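Local coordinates for protein citrate synthase (Metallosphaera sedula, PDB 6ABX) that probably catalyses the condensation of oxaloacetate with acetyl-CoA and water to give citrate and CoA, a step of the tricarboxylic acid cycle, at residues Thr18-Glu23 and Asp178-Ala183; Pro91-Arg96 and Ala208-Leu213; Ala187-Ala192 and Ala338-Tyr343; Ile117-Lys122 and Asp197-Val202; Lys223-Ile228 and Glu284-Val289. One frame throughout, in Å; residues are numbered along the deposited sequence.

Interaction 1: Thr18-Glu23 and Asp178-Ala183; sequences TYIDGE and DHEMNA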
# COMPACT_ATOMS: atom_id res chain seq x y z
N THR A 18 -9.01 15.53 11.96
CA THR A 18 -8.92 14.94 13.27
C THR A 18 -7.84 15.67 14.07
O THR A 18 -6.76 15.97 13.54
CB THR A 18 -8.62 13.45 13.19
OG1 THR A 18 -9.71 12.87 12.46
CG2 THR A 18 -8.41 12.84 14.56
N TYR A 19 -8.19 16.02 15.31
CA TYR A 19 -7.20 16.51 16.28
C TYR A 19 -7.14 15.56 17.46
O TYR A 19 -8.18 15.29 18.08
CB TYR A 19 -7.58 17.90 16.80
CG TYR A 19 -6.66 18.39 17.87
CD1 TYR A 19 -5.33 18.60 17.58
CD2 TYR A 19 -7.10 18.55 19.17
CE1 TYR A 19 -4.44 18.98 18.57
CE2 TYR A 19 -6.22 18.94 20.17
CZ TYR A 19 -4.91 19.20 19.85
OH TYR A 19 -4.00 19.54 20.81
N ILE A 20 -5.92 15.14 17.83
CA ILE A 20 -5.66 14.36 19.01
C ILE A 20 -4.99 15.24 20.06
O ILE A 20 -3.96 15.85 19.73
CB ILE A 20 -4.74 13.16 18.68
CG1 ILE A 20 -5.35 12.26 17.60
CG2 ILE A 20 -4.39 12.41 19.95
CD1 ILE A 20 -4.36 11.35 16.92
N ASP A 21 -5.58 15.30 21.24
CA ASP A 21 -4.98 15.92 22.42
C ASP A 21 -4.41 14.82 23.30
O ASP A 21 -5.15 14.23 24.07
CB ASP A 21 -5.98 16.81 23.15
CG ASP A 21 -5.32 17.73 24.16
OD1 ASP A 21 -4.26 17.32 24.74
OD2 ASP A 21 -5.88 18.84 24.38
N GLY A 22 -3.13 14.49 23.08
CA GLY A 22 -2.46 13.38 23.75
C GLY A 22 -2.36 13.62 25.25
O GLY A 22 -2.55 12.71 26.08
N GLU A 23 -2.14 14.87 25.61
CA GLU A 23 -1.96 15.26 27.01
C GLU A 23 -3.23 15.03 27.82
O GLU A 23 -3.18 14.51 28.93
CB GLU A 23 -1.59 16.74 27.09
CG GLU A 23 -0.14 17.02 26.84
CD GLU A 23 0.73 16.71 28.04
OE1 GLU A 23 1.74 16.01 27.87
OE2 GLU A 23 0.36 17.15 29.15
N ASP A 178 -11.17 7.49 12.38
CA ASP A 178 -9.95 8.20 12.03
C ASP A 178 -9.08 8.42 13.27
O ASP A 178 -9.60 8.58 14.35
CB ASP A 178 -10.18 9.58 11.40
CG ASP A 178 -8.93 10.08 10.68
OD1 ASP A 178 -8.49 9.37 9.74
OD2 ASP A 178 -8.34 11.10 11.12
N HIS A 179 -7.76 8.53 13.03
CA HIS A 179 -6.88 8.88 14.15
C HIS A 179 -5.68 9.69 13.63
O HIS A 179 -4.57 9.40 14.01
CB HIS A 179 -6.52 7.67 14.96
CG HIS A 179 -6.29 7.97 16.40
ND1 HIS A 179 -5.08 7.73 17.03
CD2 HIS A 179 -7.08 8.60 17.31
CE1 HIS A 179 -5.15 8.13 18.29
NE2 HIS A 179 -6.40 8.65 18.52
N GLU A 180 -5.93 10.59 12.68
CA GLU A 180 -4.88 11.50 12.18
C GLU A 180 -3.83 10.59 11.49
O GLU A 180 -4.13 9.68 10.66
CB GLU A 180 -4.51 12.42 13.38
CG GLU A 180 -4.19 13.90 13.03
CD GLU A 180 -3.88 14.94 14.12
OE1 GLU A 180 -4.12 14.68 15.33
OE2 GLU A 180 -3.40 16.10 13.77
N MET A 181 -2.55 10.73 11.81
CA MET A 181 -1.50 10.28 10.94
C MET A 181 -0.75 8.94 11.24
O MET A 181 0.44 8.81 11.11
CB MET A 181 -0.43 11.35 11.01
CG MET A 181 0.49 11.15 9.97
SD MET A 181 -0.27 10.50 8.49
CE MET A 181 -1.39 11.86 8.01
N ASN A 182 -1.42 7.87 11.41
CA ASN A 182 -0.74 6.67 11.80
C ASN A 182 -0.06 6.06 10.55
O ASN A 182 -0.24 6.55 9.42
CB ASN A 182 -1.82 5.79 12.40
CG ASN A 182 -3.11 5.86 11.62
OD1 ASN A 182 -3.24 5.32 10.53
ND2 ASN A 182 -4.08 6.63 12.12
N ALA A 183 0.60 4.93 10.74
CA ALA A 183 1.32 4.25 9.65
C ALA A 183 0.40 3.90 8.47
O ALA A 183 0.83 3.97 7.34
CB ALA A 183 1.99 3.01 10.16

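Interaction 2: Pro91-Arg96 and Ala208-Leu213; sequences PMDILR and ALKGPL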
# COMPACT_ATOMS: atom_id res chain seq x y z
N PRO A 91 -7.40 -13.18 7.29
CA PRO A 91 -8.52 -12.38 6.85
C PRO A 91 -8.10 -11.02 6.29
O PRO A 91 -8.77 -10.49 5.42
CB PRO A 91 -9.37 -12.18 8.10
CG PRO A 91 -8.82 -13.07 9.16
CD PRO A 91 -7.52 -13.66 8.67
N MET A 92 -7.00 -10.48 6.80
CA MET A 92 -6.46 -9.21 6.23
C MET A 92 -5.92 -9.44 4.81
O MET A 92 -6.09 -8.59 3.94
CB MET A 92 -5.41 -8.62 7.18
CG MET A 92 -6.04 -7.90 8.37
SD MET A 92 -7.10 -6.46 7.99
CE MET A 92 -5.84 -5.19 7.92
N ASP A 93 -5.36 -10.62 4.52
CA ASP A 93 -4.97 -10.97 3.17
C ASP A 93 -6.19 -11.06 2.27
O ASP A 93 -6.14 -10.66 1.13
CB ASP A 93 -4.19 -12.29 3.09
CG ASP A 93 -2.83 -12.23 3.80
OD1 ASP A 93 -2.44 -11.12 4.24
OD2 ASP A 93 -2.17 -13.31 3.95
N ILE A 94 -7.30 -11.62 2.79
CA ILE A 94 -8.50 -11.73 2.01
C ILE A 94 -9.02 -10.32 1.70
O ILE A 94 -9.36 -10.02 0.61
CB ILE A 94 -9.55 -12.58 2.72
CG1 ILE A 94 -9.07 -14.03 2.88
CG2 ILE A 94 -10.87 -12.52 1.97
CD1 ILE A 94 -9.99 -14.88 3.75
N LEU A 95 -9.05 -9.46 2.72
CA LEU A 95 -9.57 -8.12 2.52
C LEU A 95 -8.66 -7.32 1.57
O LEU A 95 -9.18 -6.63 0.69
CB LEU A 95 -9.65 -7.41 3.87
CG LEU A 95 -10.34 -6.04 3.80
CD1 LEU A 95 -11.80 -6.21 3.42
CD2 LEU A 95 -10.19 -5.25 5.10
N ARG A 96 -7.33 -7.48 1.72
CA ARG A 96 -6.35 -6.81 0.81
C ARG A 96 -6.71 -7.21 -0.63
O ARG A 96 -6.81 -6.37 -1.56
CB ARG A 96 -4.93 -7.19 1.20
CG ARG A 96 -3.81 -6.49 0.44
CD ARG A 96 -2.49 -7.15 0.82
NE ARG A 96 -2.37 -8.55 0.42
CZ ARG A 96 -1.82 -9.52 1.10
NH1 ARG A 96 -1.18 -9.27 2.23
NH2 ARG A 96 -1.84 -10.76 0.62
N ALA A 208 -0.65 -2.08 5.47
CA ALA A 208 0.03 -1.54 6.66
C ALA A 208 -0.69 -1.94 7.96
O ALA A 208 -0.09 -2.32 8.95
CB ALA A 208 0.13 -0.02 6.58
N LEU A 209 -2.01 -1.79 7.95
CA LEU A 209 -2.84 -2.04 9.14
C LEU A 209 -2.73 -3.50 9.59
O LEU A 209 -2.86 -3.75 10.77
CB LEU A 209 -4.29 -1.69 8.83
CG LEU A 209 -5.23 -1.68 10.03
CD1 LEU A 209 -4.79 -0.67 11.05
CD2 LEU A 209 -6.69 -1.47 9.59
N LYS A 210 -2.41 -4.42 8.67
CA LYS A 210 -2.22 -5.85 9.05
C LYS A 210 -1.09 -6.02 10.09
O LYS A 210 -1.09 -6.99 10.86
CB LYS A 210 -1.91 -6.65 7.79
CG LYS A 210 -1.73 -8.14 8.05
CD LYS A 210 -1.32 -8.94 6.86
CE LYS A 210 -0.83 -10.32 7.28
NZ LYS A 210 -0.43 -11.16 6.12
N GLY A 211 -0.04 -5.22 9.98
CA GLY A 211 1.14 -5.46 10.73
C GLY A 211 0.92 -5.27 12.22
O GLY A 211 0.29 -4.31 12.64
N PRO A 212 1.46 -6.17 13.07
CA PRO A 212 1.16 -6.11 14.51
C PRO A 212 1.70 -4.87 15.22
O PRO A 212 1.21 -4.61 16.31
CB PRO A 212 1.76 -7.39 15.08
CG PRO A 212 2.87 -7.72 14.10
CD PRO A 212 2.34 -7.30 12.73
N LEU A 213 2.67 -4.14 14.65
CA LEU A 213 3.22 -2.97 15.27
C LEU A 213 2.43 -1.69 14.92
O LEU A 213 2.69 -0.63 15.48
CB LEU A 213 4.70 -2.85 14.86
CG LEU A 213 5.55 -1.87 15.67
CD1 LEU A 213 5.58 -2.28 17.15
CD2 LEU A 213 6.96 -1.80 15.10

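Interaction 3: Ala187-Ala192 and Ala338-Tyr343; sequences ACLVVA and AHVDEY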
# COMPACT_ATOMS: atom_id res chain seq x y z
N ALA A 187 0.62 5.21 4.62
CA ALA A 187 0.74 4.34 3.43
C ALA A 187 -0.22 4.80 2.34
O ALA A 187 0.14 4.90 1.18
CB ALA A 187 0.48 2.90 3.80
N CYS A 188 -1.45 5.15 2.76
CA CYS A 188 -2.48 5.59 1.84
C CYS A 188 -1.97 6.86 1.15
O CYS A 188 -2.21 7.02 -0.05
CB CYS A 188 -3.79 5.93 2.51
SG CYS A 188 -4.62 4.47 3.20
N LEU A 189 -1.38 7.76 1.94
CA LEU A 189 -0.97 9.09 1.42
C LEU A 189 0.24 8.95 0.50
O LEU A 189 0.27 9.63 -0.50
CB LEU A 189 -0.67 10.03 2.57
CG LEU A 189 -1.88 10.57 3.31
CD1 LEU A 189 -1.46 11.21 4.62
CD2 LEU A 189 -2.59 11.61 2.45
N VAL A 190 1.19 8.05 0.81
CA VAL A 190 2.34 7.87 -0.09
C VAL A 190 1.83 7.45 -1.47
O VAL A 190 2.23 8.01 -2.50
CB VAL A 190 3.36 6.88 0.45
CG1 VAL A 190 4.45 6.62 -0.57
CG2 VAL A 190 3.98 7.44 1.73
N VAL A 191 0.93 6.47 -1.48
CA VAL A 191 0.36 5.98 -2.76
C VAL A 191 -0.40 7.10 -3.46
O VAL A 191 -0.27 7.30 -4.67
CB VAL A 191 -0.53 4.76 -2.50
CG1 VAL A 191 -1.36 4.36 -3.68
CG2 VAL A 191 0.31 3.58 -2.03
N ALA A 192 -1.24 7.85 -2.72
CA ALA A 192 -2.07 8.89 -3.36
C ALA A 192 -1.20 9.99 -3.97
O ALA A 192 -1.59 10.61 -4.96
CB ALA A 192 -2.96 9.52 -2.32
N ALA A 338 -10.82 10.19 3.53
CA ALA A 338 -10.95 11.60 3.83
C ALA A 338 -9.57 12.26 3.81
O ALA A 338 -9.41 13.36 3.28
CB ALA A 338 -11.64 11.85 5.14
N HIS A 339 -8.58 11.58 4.37
CA HIS A 339 -7.22 12.14 4.40
C HIS A 339 -6.64 12.29 3.00
O HIS A 339 -5.91 13.30 2.77
CB HIS A 339 -6.28 11.31 5.30
CG HIS A 339 -6.38 11.74 6.72
ND1 HIS A 339 -5.78 12.93 7.19
CD2 HIS A 339 -7.06 11.22 7.76
CE1 HIS A 339 -6.09 13.08 8.47
NE2 HIS A 339 -6.84 12.00 8.86
N VAL A 340 -6.86 11.30 2.13
CA VAL A 340 -6.37 11.34 0.77
C VAL A 340 -7.06 12.52 0.06
O VAL A 340 -6.38 13.32 -0.57
CB VAL A 340 -6.53 9.99 0.06
CG1 VAL A 340 -6.27 10.06 -1.44
CG2 VAL A 340 -5.65 8.93 0.70
N ASP A 341 -8.39 12.58 0.16
CA ASP A 341 -9.18 13.69 -0.50
C ASP A 341 -8.63 15.06 -0.09
O ASP A 341 -8.44 15.94 -0.95
CB ASP A 341 -10.67 13.53 -0.20
CG ASP A 341 -11.60 14.35 -1.07
OD1 ASP A 341 -11.34 14.48 -2.28
OD2 ASP A 341 -12.60 14.80 -0.55
N GLU A 342 -8.34 15.24 1.19
CA GLU A 342 -7.85 16.50 1.71
C GLU A 342 -6.48 16.82 1.11
O GLU A 342 -6.27 17.94 0.66
CB GLU A 342 -7.81 16.43 3.23
CG GLU A 342 -7.23 17.64 3.88
CD GLU A 342 -7.16 17.53 5.38
OE1 GLU A 342 -6.39 16.64 5.89
OE2 GLU A 342 -7.84 18.36 6.05
N TYR A 343 -5.58 15.84 1.14
CA TYR A 343 -4.18 16.00 0.66
C TYR A 343 -4.14 16.39 -0.81
O TYR A 343 -3.30 17.26 -1.21
CB TYR A 343 -3.40 14.69 0.84
CG TYR A 343 -1.91 14.85 0.64
CD1 TYR A 343 -1.15 15.46 1.61
CD2 TYR A 343 -1.28 14.35 -0.48
CE1 TYR A 343 0.21 15.67 1.44
CE2 TYR A 343 0.08 14.52 -0.66
CZ TYR A 343 0.84 15.15 0.31
OH TYR A 343 2.20 15.35 0.15

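Interaction 4: Ile117-Lys122 and Asp197-Val202; sequences IKMTAK and DIYSSV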
# COMPACT_ATOMS: atom_id res chain seq x y z
N ILE A 117 -17.26 5.53 -0.72
CA ILE A 117 -18.61 5.07 -0.28
C ILE A 117 -18.81 3.60 -0.67
O ILE A 117 -19.22 2.80 0.20
CB ILE A 117 -19.73 5.96 -0.86
CG1 ILE A 117 -19.74 7.32 -0.18
CG2 ILE A 117 -21.08 5.26 -0.78
CD1 ILE A 117 -20.56 8.35 -0.95
N LYS A 118 -18.39 3.20 -1.88
CA LYS A 118 -18.50 1.82 -2.28
C LYS A 118 -17.68 0.91 -1.35
O LYS A 118 -18.15 -0.15 -0.91
CB LYS A 118 -18.09 1.64 -3.74
CG LYS A 118 -19.15 2.13 -4.72
CD LYS A 118 -18.71 2.01 -6.14
CE LYS A 118 -19.91 2.23 -7.05
NZ LYS A 118 -19.50 2.23 -8.47
N MET A 119 -16.44 1.27 -1.10
CA MET A 119 -15.59 0.44 -0.23
C MET A 119 -16.19 0.34 1.18
O MET A 119 -16.22 -0.74 1.81
CB MET A 119 -14.16 0.99 -0.17
CG MET A 119 -13.36 0.76 -1.44
SD MET A 119 -11.68 1.38 -1.30
CE MET A 119 -11.84 2.99 -2.08
N THR A 120 -16.68 1.46 1.71
CA THR A 120 -17.21 1.51 3.04
C THR A 120 -18.48 0.65 3.15
O THR A 120 -18.67 -0.08 4.10
CB THR A 120 -17.51 2.96 3.45
OG1 THR A 120 -16.30 3.74 3.38
CG2 THR A 120 -18.11 3.06 4.83
N ALA A 121 -19.31 0.66 2.11
CA ALA A 121 -20.49 -0.16 2.05
C ALA A 121 -20.16 -1.64 1.95
O ALA A 121 -20.87 -2.49 2.53
CB ALA A 121 -21.41 0.25 0.90
N LYS A 122 -19.16 -1.99 1.16
CA LYS A 122 -18.95 -3.38 0.80
C LYS A 122 -18.04 -4.13 1.75
O LYS A 122 -18.20 -5.34 1.86
CB LYS A 122 -18.33 -3.50 -0.58
CG LYS A 122 -19.21 -2.98 -1.72
CD LYS A 122 -18.51 -2.86 -3.04
CE LYS A 122 -19.50 -2.48 -4.14
NZ LYS A 122 -18.90 -2.53 -5.48
N ASP A 197 -4.75 5.65 -7.93
CA ASP A 197 -6.20 5.73 -7.64
C ASP A 197 -6.50 5.42 -6.16
O ASP A 197 -5.69 4.89 -5.43
CB ASP A 197 -6.91 4.73 -8.54
CG ASP A 197 -6.53 3.31 -8.22
OD1 ASP A 197 -5.46 2.88 -8.67
OD2 ASP A 197 -7.31 2.64 -7.49
N ILE A 198 -7.74 5.75 -5.74
CA ILE A 198 -8.11 5.66 -4.34
C ILE A 198 -8.18 4.20 -3.87
O ILE A 198 -7.86 3.92 -2.68
CB ILE A 198 -9.44 6.40 -4.07
CG1 ILE A 198 -9.75 6.57 -2.59
CG2 ILE A 198 -10.63 5.78 -4.79
CD1 ILE A 198 -8.73 7.36 -1.83
N TYR A 199 -8.54 3.25 -4.73
CA TYR A 199 -8.49 1.82 -4.33
C TYR A 199 -7.06 1.38 -4.04
O TYR A 199 -6.84 0.69 -3.03
CB TYR A 199 -9.14 0.89 -5.36
CG TYR A 199 -10.62 1.03 -5.56
CD1 TYR A 199 -11.55 0.37 -4.76
CD2 TYR A 199 -11.12 1.82 -6.59
CE1 TYR A 199 -12.91 0.44 -5.01
CE2 TYR A 199 -12.48 1.89 -6.85
CZ TYR A 199 -13.38 1.20 -6.06
OH TYR A 199 -14.72 1.28 -6.36
N SER A 200 -6.09 1.77 -4.89
CA SER A 200 -4.66 1.51 -4.64
C SER A 200 -4.25 2.05 -3.27
O SER A 200 -3.57 1.36 -2.49
CB SER A 200 -3.81 2.12 -5.73
OG SER A 200 -3.99 1.44 -6.96
N SER A 201 -4.71 3.27 -2.95
CA SER A 201 -4.41 3.88 -1.61
C SER A 201 -4.90 2.98 -0.47
O SER A 201 -4.15 2.69 0.48
CB SER A 201 -4.97 5.27 -1.44
OG SER A 201 -4.30 6.12 -2.30
N VAL A 202 -6.18 2.61 -0.54
CA VAL A 202 -6.81 1.83 0.48
C VAL A 202 -6.15 0.45 0.59
O VAL A 202 -5.97 -0.04 1.70
CB VAL A 202 -8.33 1.75 0.34
CG1 VAL A 202 -8.98 0.69 1.26
CG2 VAL A 202 -8.96 3.12 0.57
O HOH W 1 -16.54 -0.87 -6.23

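Interaction 5: Lys223-Ile228 and Glu284-Val289; sequences KQFMEI and EIANRV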
# COMPACT_ATOMS: atom_id res chain seq x y z
N LYS A 223 -7.15 -12.08 23.92
CA LYS A 223 -6.48 -13.36 24.11
C LYS A 223 -5.99 -13.47 25.56
O LYS A 223 -6.14 -14.51 26.17
CB LYS A 223 -5.29 -13.47 23.15
CG LYS A 223 -4.47 -14.76 23.17
CD LYS A 223 -3.41 -14.77 22.02
CE LYS A 223 -2.88 -16.14 21.63
NZ LYS A 223 -1.56 -16.39 22.26
N GLN A 224 -5.36 -12.41 26.07
CA GLN A 224 -4.89 -12.31 27.46
C GLN A 224 -6.05 -12.57 28.42
O GLN A 224 -5.93 -13.40 29.36
CB GLN A 224 -4.34 -10.90 27.76
CG GLN A 224 -3.06 -10.84 28.56
CD GLN A 224 -1.86 -10.94 27.64
OE1 GLN A 224 -1.98 -11.50 26.55
NE2 GLN A 224 -0.71 -10.42 28.06
N PHE A 225 -7.18 -11.87 28.24
CA PHE A 225 -8.33 -12.06 29.12
C PHE A 225 -8.79 -13.53 29.10
O PHE A 225 -9.16 -14.11 30.16
CB PHE A 225 -9.51 -11.14 28.77
CG PHE A 225 -9.17 -9.68 28.66
CD1 PHE A 225 -8.18 -9.07 29.42
CD2 PHE A 225 -9.86 -8.89 27.74
CE1 PHE A 225 -7.91 -7.71 29.30
CE2 PHE A 225 -9.57 -7.54 27.61
CZ PHE A 225 -8.58 -6.96 28.36
N MET A 226 -8.80 -14.14 27.90
CA MET A 226 -9.25 -15.52 27.76
C MET A 226 -8.26 -16.44 28.49
O MET A 226 -8.69 -17.37 29.15
CB MET A 226 -9.36 -15.91 26.29
CG MET A 226 -10.51 -15.23 25.62
SD MET A 226 -10.52 -15.65 23.87
CE MET A 226 -12.22 -15.20 23.55
N GLU A 227 -6.97 -16.15 28.40
CA GLU A 227 -5.94 -17.01 29.08
C GLU A 227 -6.07 -16.89 30.61
O GLU A 227 -5.88 -17.90 31.34
CB GLU A 227 -4.52 -16.67 28.63
CG GLU A 227 -4.24 -17.00 27.17
CD GLU A 227 -2.89 -16.54 26.67
OE1 GLU A 227 -2.20 -15.77 27.37
OE2 GLU A 227 -2.51 -16.97 25.56
N ILE A 228 -6.46 -15.72 31.12
CA ILE A 228 -6.63 -15.50 32.56
C ILE A 228 -7.75 -16.41 33.06
O ILE A 228 -7.63 -16.99 34.13
CB ILE A 228 -6.86 -14.01 32.89
CG1 ILE A 228 -5.61 -13.18 32.61
CG2 ILE A 228 -7.41 -13.79 34.29
CD1 ILE A 228 -5.87 -11.72 32.55
N GLU A 284 -15.34 -8.74 33.60
CA GLU A 284 -14.84 -8.68 35.00
C GLU A 284 -13.31 -8.76 34.98
O GLU A 284 -12.63 -7.94 35.64
CB GLU A 284 -15.47 -9.80 35.82
CG GLU A 284 -16.96 -9.60 36.04
CD GLU A 284 -17.73 -10.73 36.71
OE1 GLU A 284 -17.13 -11.80 36.97
OE2 GLU A 284 -18.94 -10.54 36.96
N ILE A 285 -12.80 -9.74 34.22
CA ILE A 285 -11.34 -9.92 34.05
C ILE A 285 -10.71 -8.63 33.53
O ILE A 285 -9.72 -8.12 34.09
CB ILE A 285 -11.03 -11.13 33.17
CG1 ILE A 285 -11.41 -12.43 33.88
CG2 ILE A 285 -9.58 -11.11 32.72
CD1 ILE A 285 -11.38 -13.63 33.00
N ALA A 286 -11.25 -8.06 32.44
CA ALA A 286 -10.67 -6.89 31.83
C ALA A 286 -10.62 -5.71 32.81
O ALA A 286 -9.63 -4.96 32.91
CB ALA A 286 -11.46 -6.56 30.57
N ASN A 287 -11.70 -5.52 33.56
CA ASN A 287 -11.81 -4.43 34.50
C ASN A 287 -10.75 -4.56 35.60
O ASN A 287 -10.09 -3.55 35.95
CB ASN A 287 -13.24 -4.32 35.03
CG ASN A 287 -14.14 -3.69 33.98
OD1 ASN A 287 -13.68 -3.06 33.00
ND2 ASN A 287 -15.44 -3.85 34.17
N ARG A 288 -10.57 -5.78 36.11
CA ARG A 288 -9.52 -6.03 37.11
C ARG A 288 -8.13 -5.80 36.55
O ARG A 288 -7.29 -5.18 37.23
CB ARG A 288 -9.65 -7.42 37.73
CG ARG A 288 -10.83 -7.57 38.66
CD ARG A 288 -11.27 -9.02 38.75
NE ARG A 288 -11.76 -9.45 40.05
CZ ARG A 288 -11.02 -10.15 40.91
NH1 ARG A 288 -9.69 -10.09 40.88
NH2 ARG A 288 -11.61 -10.94 41.78
N VAL A 289 -7.84 -6.26 35.32
CA VAL A 289 -6.57 -6.01 34.72
C VAL A 289 -6.34 -4.51 34.57
O VAL A 289 -5.24 -3.98 34.84
CB VAL A 289 -6.44 -6.69 33.34
CG1 VAL A 289 -5.20 -6.23 32.62
CG2 VAL A 289 -6.47 -8.20 33.45

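Interaction 1: Thr18-Glu23 and Asp178-Ala183
A first torsion of -61° sets Thr18 OG1 opposite its own carbonyl carbon, facing the carboxylate of Asp178, while the CG of Asp178 lies anti to its backbone N. Thr18 OG1 donates to Asp178 OD2 over 2.6 Å, meeting that oxygen on its anti side and near the carboxylate plane. Glu180 N reaches the same Asp178 OD2 at 2.9 Å from the other face, well above the plane, and closes an Asx turn. His339 NE2 is a third hydrogen-bond partner of this oxygen, so the buried carboxylate is gripped from several sides. The turn sends the extended chain of Glu180 to strand 18-21, an edge strand of a small antiparallel sheet. There OE1 of Glu180, met on its syn side but tilted out of the carboxylate plane, accepts from Ile20 N at 3.1 Å through a bent N-H...O angle of 139°. Both carboxylate oxygens of Glu180 also lie 3.4 Å from Thr18 O, acceptor beside acceptor, which may favour a raised proton affinity for Glu180. Ile20 comes in nearly perpendicular to the imidazole of His179: its CD1 sits over the centre of the ring, 3.6 Å from the centroid and 9° off the normal, a CH-pi contact. At the ring's nitrogens, His179 NE2 bonds to Tyr256 OH and ND1 to the bound citrate. A methyl over its face and hydrogen bonds at both nitrogens together should limit rotation of the ring, consistent with the part of His179 in oxaloacetate binding.

Interaction 2: Pro91-Arg96 and Ala208-Leu213
Leu209, near the C-terminal end of helix 198-209, and Lys210 after it pack on the first turn of helix 91-105, joining two parts of the mainly helical citrate synthase fold through an apolar patch beside a salt-bridge network. At Leu209, CB approaches the methyl CE of Met92 at 3.9 Å. The Met92 chain is bent at both chi2 (-62°) and chi3 (-87°), which curls CE toward the backbone between Leu209 and Lys210. That methyl lies 3.6 Å from Lys210 N. Lys210 carries most of the 208-213 side of the contact. Its fully extended chain runs past Met92, with Lys210 CG 3.8 Å from Met92 CB, and delivers NZ to the carboxylate of Asp93. Lys210 NZ donates to Asp93 OD1 at 2.8 Å, using the syn lone pair of that oxygen. A second anion shares the ammonium group, for Asp197 of the second subunit also forms a salt bridge with Lys210 NZ, and the network therefore reaches across the subunit interface. Beyond Gly211 the chain leaves helix 91-105, and Leu213 makes backbone hydrogen bonds to the second subunit. On the Asp93 side the same oxygen holds a second cation: Arg96 NH1 forms a salt bridge with Asp93 OD1 at 3.0 Å, while Arg96 NE bonds to Ser100 of the second subunit. The Arg96 guanidinium lies flat over Asp93 CA, which stands 4.0 Å above the centre of its plane.

Interaction 3: Ala187-Ala192 and Ala338-Tyr343
Ala192 CB and Val340 CG1 meet at 3.5 Å, tighter than usual van der Waals contact. The other branch of Val340 reaches one turn back along the opposing helix, CG2 lying 4.0 Å from Cys188 CB, so the two methyls divide between Cys188 and Ala192. The Val340 torsion (chi1 169°) serves this directly, placing CG1 anti to the backbone N and CG2 anti to the carbonyl carbon. From the other helix, Leu189 CD2 enters between successive turns, 3.6 Å from Tyr343 CB. The same Leu189 CD2 lies 3.7 Å from the carbonyl oxygen His339 O. The Leu189 methyl comes no closer to the Tyr343 ring than to its CB and approaches that ring obliquely. These contacts join helix 183-192 to the C-terminal part of helix 324-343 within the helical core of citrate synthase, with the local axes 9.5 Å apart and crossing at -38°. In the next shell, Tyr343 OH bonds to Lys348 O. The His339 ring turns away from the apolar seam, its ND1 bonding to Lys13 NZ. On the far side of helix 183-192, Val190 packs on Ala187 of the second subunit and Ala187 on Val190 of the second subunit, a reciprocal pairing across the dimer interface. Strand 11-15 covers Leu189 through Ile12 and Lys13, and Ile198 of helix 198-209 backs Val340.

Interaction 4: Ile117-Lys122 and Asp197-Val202
Met119 meets the Tyr199 ring with both its methyl and its sulfur. Its methyl CE lies over one face of the Tyr199 ring, 4.2 Å from the centroid and 27° off the normal, a CH-pi contact. The sulfur SD sits obliquely to that ring at 4.5 Å from the centroid, making a Met-aromatic pair. The extended chi2 of Met119 carries SD to 3.7 Å from Val202 CG2, and the turn at chi3 (-97°) then puts CE over the ring. Ile198 CG2 adds an apolar contact with Met119 CE at 4.1 Å. At the polar end of the ring, water 1 donates to Tyr199 OH at 2.8 Å and accepts from Lys122 NZ at 3.0 Å, while Asp106 OD2 also hydrogen-bonds to Tyr199 OH. Asp197 N-caps the helix that carries Tyr199, accepting from Ser200 N through OD2. Ser200 OG donates to Asp197 OD1 at 2.7 Å. The local axes of the two helices stay 11.6 Å apart at 45°, a separation bridged by the Met119 and Tyr199 side chains. Helix 91-105 closes the seam, with Val99 against both Met119 and Val202, while helix 324-343 backs Ile198 and Val202.

Interaction 5: Lys223-Ile228 and Glu284-Val289
Phe225 and Ala286 make the tight half of this contact: Ala286 CB lies over one face of the Phe225 ring, 3.7 Å from the centroid and 17° off the normal, a CH-pi contact displaced toward the rim at CE2. With chi1 at -52° the Phe225 ring swings toward helix 277-297. Beside it, Ile285 slides antiparallel past Ile228, their CG2 methyls 3.8 Å apart, and Ile285 CD1 comes to 3.6 Å from Phe225 O. The Ile228 and Val289 side chains cross at a slant, CD1 of Ile228 lying 3.7 Å from Val289 CG2. The outward flank of helix 220-228 differs sharply. There exposed Lys223 and Glu227 are joined merely by a weak salt bridge, Lys223 NZ to Glu227 OE2 at 3.5 Å, one turn apart on the same helix, with Glu227 also bonded to Tyr237. The two local axes run 9.6 Å apart and cross at 106°. Val289 approaches Leu248 and Phe251, which bind acetyl-CoA, so the cluster probably lies behind that site. Around it, helix 234-243 touches Ile228 through Val234 and Tyr237, helix 310-316 meets Ala286 through Leu312, and Phe308 sets its ring edge-to-face with Phe225.

In the fold
Interactions 1 to 4 form a connected region, while interaction 5 stands apart. Asp178 OD2 of interaction 1 meets His339 NE2 of interaction 3 at 2.9 Å, linking the oxaloacetate-binding loop to helix 324-343. Interaction 3 in turn touches interaction 4, where Cys188 O and Ser201 OG lie 3.2 Å apart. Interactions 2 and 4 share helix 198-209, and Asp197 of interaction 4 pairs with Lys210 of interaction 2 across the dimer. His179 is about 3 Å from the bound citrate at nearest atoms and the side chain of Leu209 about 6 Å. Interaction 5, its centre about 37 Å from that of interaction 3, instead adjoins the acetyl-CoA site.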